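Local structure of DUF115 domain-containing protein (Magnetospirillum magneticum AMB-1, 5MU5) at residues A[26-29]-A[30-33]; A[604-607]-A[608-612]; A[655-658]-A[659-663]. The protein is a Maf glycosyltransferase that takes part in bacterial flagella formation, probably by transferring sugar to flagellin. All blocks are in the same frame, centred on the assembly; numbering follows the deposited sequence.

Interaction 1: A[26-29]-A[30-33]; sequences MGER and LRVH
Glu28 and Arg31 form an i to i+3 salt bridge in the last part of helix 24-32, their side chains running alongside each other and pointing the same way. The arginine approaches side-on and brings two nitrogens to one carboxylate oxygen: NH2 of Arg31 lies 2.8 Å from OE2 of Glu28, on its syn lone pair, and NE of Arg31 stands 3.1 Å from the same OE2. The oxygen lies in the guanidinium plane, but the two flat groups are turned 45° apart, so this is not the flat, two-oxygen pairing; NE adds a weak bond to OE1 of Glu28. Arg31 runs extended through chi2 and then bends at chi3 (65°), which turns its guanidinium toward Glu28.

Backbone bonds hold the turn beneath. Leu30 N donates to Met26 O at 2.8 Å and Arg31 N to Gly27 O at 2.9 Å, whereas Val32 N makes weak bonds to both Glu28 O and Arg29 O.

Apolar contact is slight here: CG of Met26 meets CD1 of Leu30 at 4.2 Å. Both side chains pack on Phe19 of helix 9-22 and Phe154 of helix 154-160. His33 bonds through NE2 to Asp155, and Arg29 makes a cation-pi contact with Phe154. Through these contacts and those of Met26 and Leu30, helix 24-32 lies against helices 9-22 and 154-160 in the Maf N-terminal region.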
ATOM      1  N   MET A  26     -15.004 -17.811  15.219  1.00 42.05           N
ATOM      2  CA  MET A  26     -16.333 -17.222  15.216  1.00 41.44           C
ATOM      3  C   MET A  26     -17.348 -18.239  15.749  1.00 40.55           C
ATOM      4  O   MET A  26     -18.264 -17.896  16.513  1.00 38.14           O
ATOM      5  CB  MET A  26     -16.714 -16.813  13.798  1.00 43.98           C
ATOM      6  CG  MET A  26     -18.029 -16.055  13.699  1.00 46.34           C
ATOM      7  SD  MET A  26     -17.969 -14.474  14.562  1.00 52.13           S
ATOM      8  CE  MET A  26     -16.737 -13.592  13.594  1.00 48.61           C
ATOM      9  N   GLY A  27     -17.168 -19.489  15.330  1.00 38.94           N
ATOM     10  CA  GLY A  27     -18.000 -20.593  15.771  1.00 40.12           C
ATOM     11  C   GLY A  27     -17.903 -20.742  17.269  1.00 41.69           C
ATOM     12  O   GLY A  27     -18.917 -20.928  17.938  1.00 38.96           O
ATOM     13  N   GLU A  28     -16.689 -20.621  17.810  1.00 43.27           N
ATOM     14  CA  GLU A  28     -16.516 -20.815  19.245  1.00 47.93           C
ATOM     15  C   GLU A  28     -17.236 -19.695  20.002  1.00 46.10           C
ATOM     16  O   GLU A  28     -17.895 -19.915  21.008  1.00 46.67           O
ATOM     17  CB  GLU A  28     -15.037 -20.908  19.625  1.00 49.70           C
ATOM     18  CG  GLU A  28     -14.785 -21.314  21.074  1.00 55.57           C
ATOM     19  CD  GLU A  28     -15.569 -22.551  21.526  1.00 58.42           C
ATOM     20  OE1 GLU A  28     -15.624 -23.549  20.775  1.00 60.78           O
ATOM     21  OE2 GLU A  28     -16.126 -22.529  22.650  1.00 60.12           O
ATOM     22  N   ARG A  29     -17.164 -18.502  19.462  1.00 44.12           N
ATOM     23  CA  ARG A  29     -17.825 -17.377  20.060  1.00 45.44           C
ATOM     24  C   ARG A  29     -19.354 -17.528  19.982  1.00 43.93           C
ATOM     25  O   ARG A  29     -20.062 -17.284  20.956  1.00 44.51           O
ATOM     26  CB  ARG A  29     -17.346 -16.111  19.359  1.00 48.75           C
ATOM     27  CG  ARG A  29     -17.847 -14.864  20.025  1.00 52.92           C
ATOM     28  CD  ARG A  29     -17.303 -13.628  19.370  1.00 54.92           C
ATOM     29  NE  ARG A  29     -18.004 -12.464  19.902  1.00 57.76           N
ATOM     30  CZ  ARG A  29     -17.832 -11.224  19.457  1.00 55.10           C
ATOM     31  NH1 ARG A  29     -16.970 -10.973  18.472  1.00 48.87           N
ATOM     32  NH2 ARG A  29     -18.523 -10.238  20.014  1.00 54.37           N
ATOM     33  N   LEU A  30     -19.865 -17.932  18.829  1.00 41.48           N
ATOM     34  CA  LEU A  30     -21.291 -18.231  18.712  1.00 41.68           C
ATOM     35  C   LEU A  30     -21.777 -19.312  19.687  1.00 40.72           C
ATOM     36  O   LEU A  30     -22.890 -19.214  20.215  1.00 40.89           O
ATOM     37  CB  LEU A  30     -21.623 -18.681  17.291  1.00 41.70           C
ATOM     38  CG  LEU A  30     -21.641 -17.539  16.280  1.00 42.82           C
ATOM     39  CD1 LEU A  30     -21.589 -18.066  14.854  1.00 41.50           C
ATOM     40  CD2 LEU A  30     -22.882 -16.670  16.489  1.00 42.80           C
ATOM     41  N   ARG A  31     -20.956 -20.334  19.921  1.00 38.78           N
ATOM     42  CA  ARG A  31     -21.345 -21.452  20.772  1.00 40.05           C
ATOM     43  C   ARG A  31     -21.640 -20.995  22.202  1.00 41.82           C
ATOM     44  O   ARG A  31     -22.583 -21.461  22.802  1.00 42.14           O
ATOM     45  CB  ARG A  31     -20.236 -22.529  20.798  1.00 40.04           C
ATOM     46  CG  ARG A  31     -20.662 -23.876  21.348  1.00 41.16           C
ATOM     47  CD  ARG A  31     -19.518 -24.902  21.418  1.00 43.07           C
ATOM     48  NE  ARG A  31     -18.513 -24.451  22.379  1.00 43.83           N
ATOM     49  CZ  ARG A  31     -18.497 -24.751  23.669  1.00 44.13           C
ATOM     50  NH1 ARG A  31     -19.380 -25.598  24.194  1.00 46.74           N
ATOM     51  NH2 ARG A  31     -17.558 -24.222  24.432  1.00 44.26           N
ATOM     52  N   VAL A  32     -20.829 -20.083  22.744  1.00 43.84           N
ATOM     53  CA  VAL A  32     -20.974 -19.667  24.150  1.00 46.99           C
ATOM     54  C   VAL A  32     -21.701 -18.336  24.340  1.00 46.64           C
ATOM     55  O   VAL A  32     -21.845 -17.885  25.459  1.00 48.24           O
ATOM     56  CB  VAL A  32     -19.600 -19.594  24.883  1.00 48.05           C
ATOM     57  CG1 VAL A  32     -18.940 -20.963  24.922  1.00 49.48           C
ATOM     58  CG2 VAL A  32     -18.664 -18.574  24.239  1.00 46.17           C
ATOM     59  N   HIS A  33     -22.157 -17.705  23.263  1.00 47.50           N
ATOM     60  CA  HIS A  33     -22.769 -16.381  23.370  1.00 48.50           C
ATOM     61  C   HIS A  33     -24.143 -16.468  24.027  1.00 51.99           C
ATOM     62  O   HIS A  33     -24.905 -17.391  23.757  1.00 52.34           O
ATOM     63  CB  HIS A  33     -22.875 -15.727  21.993  1.00 47.65           C
ATOM     64  CG  HIS A  33     -23.434 -14.343  22.020  1.00 48.90           C
ATOM     65  ND1 HIS A  33     -22.721 -13.258  22.493  1.00 50.36           N
ATOM     66  CD2 HIS A  33     -24.634 -13.859  21.616  1.00 49.44           C
ATOM     67  CE1 HIS A  33     -23.467 -12.169  22.393  1.00 50.09           C
ATOM     68  NE2 HIS A  33     -24.631 -12.507  21.861  1.00 50.39           N
TER

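Interaction 2: A[604-607]-A[608-612]; sequences CYDY and YVKRV
Tyr607 stands between Arg611 on one ring face and Tyr608 at its edge, a cation-pi stack joined to a T-shaped aromatic pair in the last part of helix 589-609 and the residues that follow, in the Maf helical bundle. The Arg611 guanidinium lies flat on the phenol ring, planes 10° apart and centres 3.6 Å apart, while its CD adds a CH-pi contact over the same face. Against Tyr608 the ring turns its edge: CD2 of Tyr607 sits over the centre of the Tyr608 face, the planes at 81°. Replacing Tyr607 by an alanine would probably leave the guanidinium without its flat support and open a gap beside the Tyr608 face. Asp208, from a loop, takes a salt bridge from both Arg611 NH1 and Lys610 NZ and so ties the bundle to the N-terminal region; Tyr608 packs on Phe112 and helix 92-107. Lys610, bent at chi4 (78°), curls its ammonium back to Asp606, meeting OD2 of Asp606 from above the carboxylate plane with NZ at 2.6 Å and also bonding the backbone O of Asp606. In the guanidinium plane, NH1 of Arg611 donates to the backbone O of Tyr607 at 2.9 Å.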
ATOM      1  N   CYS A 604      -8.461  -3.675 -16.090  1.00 41.48           N
ATOM      2  CA  CYS A 604      -8.898  -3.075 -17.362  1.00 42.30           C
ATOM      3  C   CYS A 604      -9.889  -3.963 -18.096  1.00 39.97           C
ATOM      4  O   CYS A 604     -10.995  -3.533 -18.393  1.00 37.66           O
ATOM      5  CB  CYS A 604      -7.698  -2.764 -18.273  1.00 44.28           C
ATOM      6  SG  CYS A 604      -6.652  -1.426 -17.607  1.00 50.87           S
ATOM      7  N   TYR A 605      -9.538  -5.216 -18.357  1.00 40.49           N
ATOM      8  CA  TYR A 605     -10.493  -6.040 -19.066  1.00 41.69           C
ATOM      9  C   TYR A 605     -11.762  -6.322 -18.246  1.00 42.82           C
ATOM     10  O   TYR A 605     -12.844  -6.392 -18.797  1.00 45.33           O
ATOM     11  CB  TYR A 605      -9.862  -7.306 -19.645  1.00 43.26           C
ATOM     12  CG  TYR A 605      -9.398  -8.382 -18.702  1.00 45.47           C
ATOM     13  CD1 TYR A 605     -10.303  -9.182 -17.991  1.00 43.25           C
ATOM     14  CD2 TYR A 605      -8.040  -8.665 -18.597  1.00 49.54           C
ATOM     15  CE1 TYR A 605      -9.850 -10.195 -17.160  1.00 47.55           C
ATOM     16  CE2 TYR A 605      -7.586  -9.684 -17.783  1.00 53.16           C
ATOM     17  CZ  TYR A 605      -8.498 -10.445 -17.066  1.00 50.28           C
ATOM     18  OH  TYR A 605      -8.073 -11.454 -16.239  1.00 60.14           O
ATOM     19  N   ASP A 606     -11.636  -6.425 -16.933  1.00 42.80           N
ATOM     20  CA  ASP A 606     -12.780  -6.725 -16.092  1.00 43.29           C
ATOM     21  C   ASP A 606     -13.811  -5.598 -16.167  1.00 43.44           C
ATOM     22  O   ASP A 606     -15.023  -5.840 -16.193  1.00 42.11           O
ATOM     23  CB  ASP A 606     -12.346  -6.951 -14.646  1.00 42.68           C
ATOM     24  CG  ASP A 606     -13.524  -7.069 -13.709  1.00 50.38           C
ATOM     25  OD1 ASP A 606     -14.199  -8.136 -13.698  1.00 49.95           O
ATOM     26  OD2 ASP A 606     -13.801  -6.066 -12.988  1.00 54.17           O
ATOM     27  N   TYR A 607     -13.318  -4.367 -16.201  1.00 42.18           N
ATOM     28  CA  TYR A 607     -14.170  -3.215 -16.300  1.00 40.88           C
ATOM     29  C   TYR A 607     -14.952  -3.260 -17.615  1.00 40.89           C
ATOM     30  O   TYR A 607     -16.176  -3.096 -17.630  1.00 38.68           O
ATOM     31  CB  TYR A 607     -13.348  -1.918 -16.206  1.00 42.18           C
ATOM     32  CG  TYR A 607     -14.203  -0.678 -16.309  1.00 44.06           C
ATOM     33  CD1 TYR A 607     -14.772  -0.107 -15.181  1.00 45.67           C
ATOM     34  CD2 TYR A 607     -14.472  -0.107 -17.540  1.00 45.27           C
ATOM     35  CE1 TYR A 607     -15.581   1.018 -15.279  1.00 50.54           C
ATOM     36  CE2 TYR A 607     -15.267   1.013 -17.654  1.00 49.60           C
ATOM     37  CZ  TYR A 607     -15.820   1.579 -16.520  1.00 52.36           C
ATOM     38  OH  TYR A 607     -16.624   2.696 -16.646  1.00 57.93           O
ATOM     39  N   TYR A 608     -14.255  -3.504 -18.715  1.00 40.48           N
ATOM     40  CA  TYR A 608     -14.911  -3.428 -20.023  1.00 41.40           C
ATOM     41  C   TYR A 608     -15.785  -4.625 -20.402  1.00 41.18           C
ATOM     42  O   TYR A 608     -16.810  -4.433 -21.069  1.00 40.89           O
ATOM     43  CB  TYR A 608     -13.907  -3.055 -21.119  1.00 40.79           C
ATOM     44  CG  TYR A 608     -13.424  -1.614 -20.979  1.00 41.94           C
ATOM     45  CD1 TYR A 608     -14.263  -0.557 -21.292  1.00 44.38           C
ATOM     46  CD2 TYR A 608     -12.135  -1.315 -20.526  1.00 41.00           C
ATOM     47  CE1 TYR A 608     -13.837   0.759 -21.173  1.00 46.33           C
ATOM     48  CE2 TYR A 608     -11.708  -0.009 -20.396  1.00 41.42           C
ATOM     49  CZ  TYR A 608     -12.563   1.023 -20.723  1.00 45.84           C
ATOM     50  OH  TYR A 608     -12.173   2.334 -20.605  1.00 49.01           O
ATOM     51  N   VAL A 609     -15.430  -5.844 -19.974  1.00 39.67           N
ATOM     52  CA  VAL A 609     -16.277  -6.998 -20.321  1.00 43.11           C
ATOM     53  C   VAL A 609     -17.698  -6.932 -19.746  1.00 43.11           C
ATOM     54  O   VAL A 609     -18.634  -7.445 -20.360  1.00 43.68           O
ATOM     55  CB  VAL A 609     -15.707  -8.377 -19.910  1.00 46.72           C
ATOM     56  CG1 VAL A 609     -14.506  -8.708 -20.731  1.00 51.35           C
ATOM     57  CG2 VAL A 609     -15.393  -8.441 -18.430  1.00 47.25           C
ATOM     58  N   LYS A 610     -17.851  -6.361 -18.557  1.00 40.53           N
ATOM     59  CA  LYS A 610     -19.177  -6.173 -17.979  1.00 43.41           C
ATOM     60  C   LYS A 610     -20.027  -5.152 -18.746  1.00 41.22           C
ATOM     61  O   LYS A 610     -21.213  -5.091 -18.546  1.00 40.74           O
ATOM     62  CB  LYS A 610     -19.073  -5.589 -16.577  1.00 44.66           C
ATOM     63  CG  LYS A 610     -18.421  -6.432 -15.525  1.00 43.75           C
ATOM     64  CD  LYS A 610     -18.626  -5.697 -14.215  1.00 43.82           C
ATOM     65  CE  LYS A 610     -17.636  -6.165 -13.181  1.00 45.47           C
ATOM     66  NZ  LYS A 610     -16.304  -5.544 -13.411  1.00 46.08           N
ATOM     67  N   ARG A 611     -19.394  -4.320 -19.557  1.00 39.85           N
ATOM     68  CA  ARG A 611     -20.057  -3.197 -20.211  1.00 41.51           C
ATOM     69  C   ARG A 611     -20.134  -3.349 -21.722  1.00 43.56           C
ATOM     70  O   ARG A 611     -20.694  -2.502 -22.412  1.00 43.23           O
ATOM     71  CB  ARG A 611     -19.301  -1.913 -19.850  1.00 40.30           C
ATOM     72  CG  ARG A 611     -19.458  -1.530 -18.384  1.00 37.84           C
ATOM     73  CD  ARG A 611     -18.571  -0.360 -18.001  1.00 37.57           C
ATOM     74  NE  ARG A 611     -18.786   0.075 -16.614  1.00 35.78           N
ATOM     75  CZ  ARG A 611     -18.357  -0.581 -15.533  1.00 35.45           C
ATOM     76  NH1 ARG A 611     -17.680  -1.727 -15.623  1.00 33.91           N
ATOM     77  NH2 ARG A 611     -18.585  -0.077 -14.340  1.00 36.65           N
ATOM     78  N   VAL A 612     -19.594  -4.441 -22.244  1.00 46.36           N
ATOM     79  CA  VAL A 612     -19.591  -4.632 -23.683  1.00 48.23           C
ATOM     80  C   VAL A 612     -20.997  -4.942 -24.219  1.00 48.66           C
ATOM     81  O   VAL A 612     -21.718  -5.741 -23.649  1.00 48.27           O
ATOM     82  CB  VAL A 612     -18.579  -5.724 -24.097  1.00 48.59           C
ATOM     83  CG1 VAL A 612     -19.077  -7.108 -23.729  1.00 48.83           C
ATOM     84  CG2 VAL A 612     -18.272  -5.617 -25.582  1.00 49.76           C
TER

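Interaction 3: A[655-658]-A[659-663]; sequences ELFD and KVTGW
Thr661 has its OG1 beside the backbone N and opposite the carbonyl carbon (chi1 -69°), which turns the hydroxyl back along the helix to Phe657, four residues earlier. OG1 of Thr661 donates to the backbone O of Phe657 at 2.6 Å, and Thr661 N reaches this oxygen at 3.0 Å from the opposite face of the carbonyl plane. Two donors thus grip one acceptor. With the phenyl ring of Phe657 beside its own carbonyl carbon (chi1 -169°), the hydroxyl also lies over one ring face, offset toward the rim, OG1 of Thr661 being 3.6 Å from CE2 of Phe657.

Glu655 and Lys659 run alongside each other one turn apart, both chains extended beyond CG. Their salt bridge is long and its hydrogen bond weak, NZ of Lys659 standing 3.3 Å from OE2 of Glu655; the other oxygen, OE1, accepts from the backbone N of Glu651 near the start of the helix.

These contacts belong to the last turns of helix 653-661, at the C-terminal end of the Maf helical bundle. On its buried side CD1 of Leu656 crosses to CG1 of Val660 at 4.1 Å; both residues pack on Trp642 of helix 618-646 and touch helix 242-257, Leu656 at Arg250 and Val660 at His243. Past Thr661 the chain leaves the helical conformation at Gly662, whose N still bonds to Asp658 O at 2.9 Å. Trp663 N closes a shorter turn with Val660 O, and the indole of Trp663 meets Trp642 edge-to-face.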
ATOM      1  N   GLU A 655      18.728   4.866 -20.038  1.00 60.50           N
ATOM      2  CA  GLU A 655      18.974   4.042 -21.215  1.00 64.20           C
ATOM      3  C   GLU A 655      17.957   2.896 -21.225  1.00 62.10           C
ATOM      4  O   GLU A 655      17.287   2.642 -22.241  1.00 62.96           O
ATOM      5  CB  GLU A 655      20.396   3.485 -21.223  1.00 68.75           C
ATOM      6  CG  GLU A 655      20.743   2.722 -22.499  1.00 75.36           C
ATOM      7  CD  GLU A 655      21.939   1.787 -22.344  1.00 80.25           C
ATOM      8  OE1 GLU A 655      22.950   2.195 -21.726  1.00 84.21           O
ATOM      9  OE2 GLU A 655      21.870   0.638 -22.843  1.00 83.43           O
ATOM     10  N   LEU A 656      17.840   2.214 -20.089  1.00 56.90           N
ATOM     11  CA  LEU A 656      16.907   1.095 -19.940  1.00 55.14           C
ATOM     12  C   LEU A 656      15.466   1.498 -20.259  1.00 53.86           C
ATOM     13  O   LEU A 656      14.766   0.798 -21.024  1.00 48.47           O
ATOM     14  CB  LEU A 656      16.972   0.538 -18.524  1.00 53.67           C
ATOM     15  CG  LEU A 656      15.915  -0.487 -18.135  1.00 52.76           C
ATOM     16  CD1 LEU A 656      15.863  -1.654 -19.112  1.00 54.56           C
ATOM     17  CD2 LEU A 656      16.251  -0.986 -16.745  1.00 53.92           C
ATOM     18  N   PHE A 657      15.050   2.622 -19.668  1.00 52.05           N
ATOM     19  CA  PHE A 657      13.702   3.158 -19.837  1.00 56.14           C
ATOM     20  C   PHE A 657      13.440   3.549 -21.286  1.00 54.90           C
ATOM     21  O   PHE A 657      12.368   3.273 -21.806  1.00 57.41           O
ATOM     22  CB  PHE A 657      13.421   4.352 -18.893  1.00 56.04           C
ATOM     23  CG  PHE A 657      11.972   4.756 -18.859  1.00 59.97           C
ATOM     24  CD1 PHE A 657      11.033   3.966 -18.191  1.00 63.50           C
ATOM     25  CD2 PHE A 657      11.529   5.904 -19.518  1.00 64.54           C
ATOM     26  CE1 PHE A 657       9.684   4.310 -18.175  1.00 63.80           C
ATOM     27  CE2 PHE A 657      10.186   6.267 -19.489  1.00 63.70           C
ATOM     28  CZ  PHE A 657       9.262   5.465 -18.820  1.00 65.46           C
ATOM     29  N   ASP A 658      14.405   4.188 -21.932  1.00 55.52           N
ATOM     30  CA  ASP A 658      14.275   4.545 -23.354  1.00 58.94           C
ATOM     31  C   ASP A 658      14.043   3.323 -24.246  1.00 58.34           C
ATOM     32  O   ASP A 658      13.201   3.356 -25.151  1.00 57.08           O
ATOM     33  CB  ASP A 658      15.510   5.315 -23.852  1.00 61.55           C
ATOM     34  CG  ASP A 658      15.472   6.799 -23.469  1.00 67.47           C
ATOM     35  OD1 ASP A 658      14.468   7.226 -22.851  1.00 65.57           O
ATOM     36  OD2 ASP A 658      16.438   7.539 -23.793  1.00 70.77           O
ATOM     37  N   LYS A 659      14.774   2.248 -23.972  1.00 56.96           N
ATOM     38  CA  LYS A 659      14.688   1.035 -24.777  1.00 57.86           C
ATOM     39  C   LYS A 659      13.432   0.197 -24.560  1.00 57.47           C
ATOM     40  O   LYS A 659      12.826  -0.222 -25.542  1.00 57.81           O
ATOM     41  CB  LYS A 659      15.935   0.208 -24.593  1.00 58.18           C
ATOM     42  CG  LYS A 659      17.134   0.940 -25.147  1.00 60.16           C
ATOM     43  CD  LYS A 659      18.372   0.091 -25.047  1.00 61.94           C
ATOM     44  CE  LYS A 659      19.536   0.780 -25.714  1.00 63.63           C
ATOM     45  NZ  LYS A 659      20.661  -0.187 -25.822  1.00 66.74           N
ATOM     46  N   VAL A 660      13.000  -0.034 -23.319  1.00 56.55           N
ATOM     47  CA  VAL A 660      11.709  -0.726 -23.136  1.00 56.55           C
ATOM     48  C   VAL A 660      10.574   0.141 -23.687  1.00 57.82           C
ATOM     49  O   VAL A 660       9.608  -0.376 -24.234  1.00 61.98           O
ATOM     50  CB  VAL A 660      11.397  -1.137 -21.686  1.00 56.60           C
ATOM     51  CG1 VAL A 660      12.420  -2.148 -21.200  1.00 57.85           C
ATOM     52  CG2 VAL A 660      11.312   0.073 -20.758  1.00 55.89           C
ATOM     53  N   THR A 661      10.709   1.458 -23.561  1.00 58.77           N
ATOM     54  CA  THR A 661       9.737   2.410 -24.113  1.00 59.64           C
ATOM     55  C   THR A 661       9.661   2.267 -25.623  1.00 60.80           C
ATOM     56  O   THR A 661       8.573   2.269 -26.179  1.00 61.89           O
ATOM     57  CB  THR A 661      10.108   3.885 -23.764  1.00 63.43           C
ATOM     58  OG1 THR A 661       9.929   4.111 -22.356  1.00 61.64           O
ATOM     59  CG2 THR A 661       9.255   4.923 -24.565  1.00 64.11           C
ATOM     60  N   GLY A 662      10.818   2.151 -26.275  1.00 59.35           N
ATOM     61  CA  GLY A 662      10.886   2.035 -27.733  1.00 62.67           C
ATOM     62  C   GLY A 662      10.675   0.622 -28.272  1.00 63.41           C
ATOM     63  O   GLY A 662      10.856   0.374 -29.461  1.00 64.55           O
ATOM     64  N   TRP A 663      10.270  -0.298 -27.400  1.00 63.77           N
ATOM     65  CA  TRP A 663      10.058  -1.692 -27.773  1.00 62.81           C
ATOM     66  C   TRP A 663       8.997  -1.802 -28.881  1.00 66.38           C
ATOM     67  O   TRP A 663       7.840  -1.471 -28.664  1.00 65.32           O
ATOM     68  CB  TRP A 663       9.638  -2.487 -26.525  1.00 59.43           C
ATOM     69  CG  TRP A 663       9.760  -3.948 -26.686  1.00 57.22           C
ATOM     70  CD1 TRP A 663       8.837  -4.789 -27.227  1.00 55.28           C
ATOM     71  CD2 TRP A 663      10.875  -4.764 -26.296  1.00 55.26           C
ATOM     72  NE1 TRP A 663       9.310  -6.073 -27.214  1.00 54.71           N
ATOM     73  CE2 TRP A 663      10.560  -6.090 -26.654  1.00 54.63           C
ATOM     74  CE3 TRP A 663      12.110  -4.501 -25.686  1.00 52.87           C
ATOM     75  CZ2 TRP A 663      11.433  -7.162 -26.421  1.00 52.74           C
ATOM     76  CZ3 TRP A 663      12.977  -5.563 -25.463  1.00 53.28           C
ATOM     77  CH2 TRP A 663      12.630  -6.879 -25.831  1.00 52.39           C
TER

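Overall arrangement
All three interactions lie at or near the ends of helices, and none touches another. Interactions 2 and 3 share the helical bundle region, their centres 30 Å apart and their nearest atoms about 17 Å apart; helix 618-646 connects them, since it packs on Tyr605, Tyr608 and Val609 through Phe621 and Ile625 and on helix 653-661 through Trp642. Interaction 1 belongs to the N-terminal region, with its centre 41 Å from that of interaction 2 and 58 Å from that of interaction 3, which lies on the opposite side of the chain's centre. Interaction 2 borders the N-terminal region, whereas interaction 3 lies against helix 242-257. A bound 1,2-ethanediol, probably from the crystallisation liquor, lies about 4 Å from the Met26 side chain.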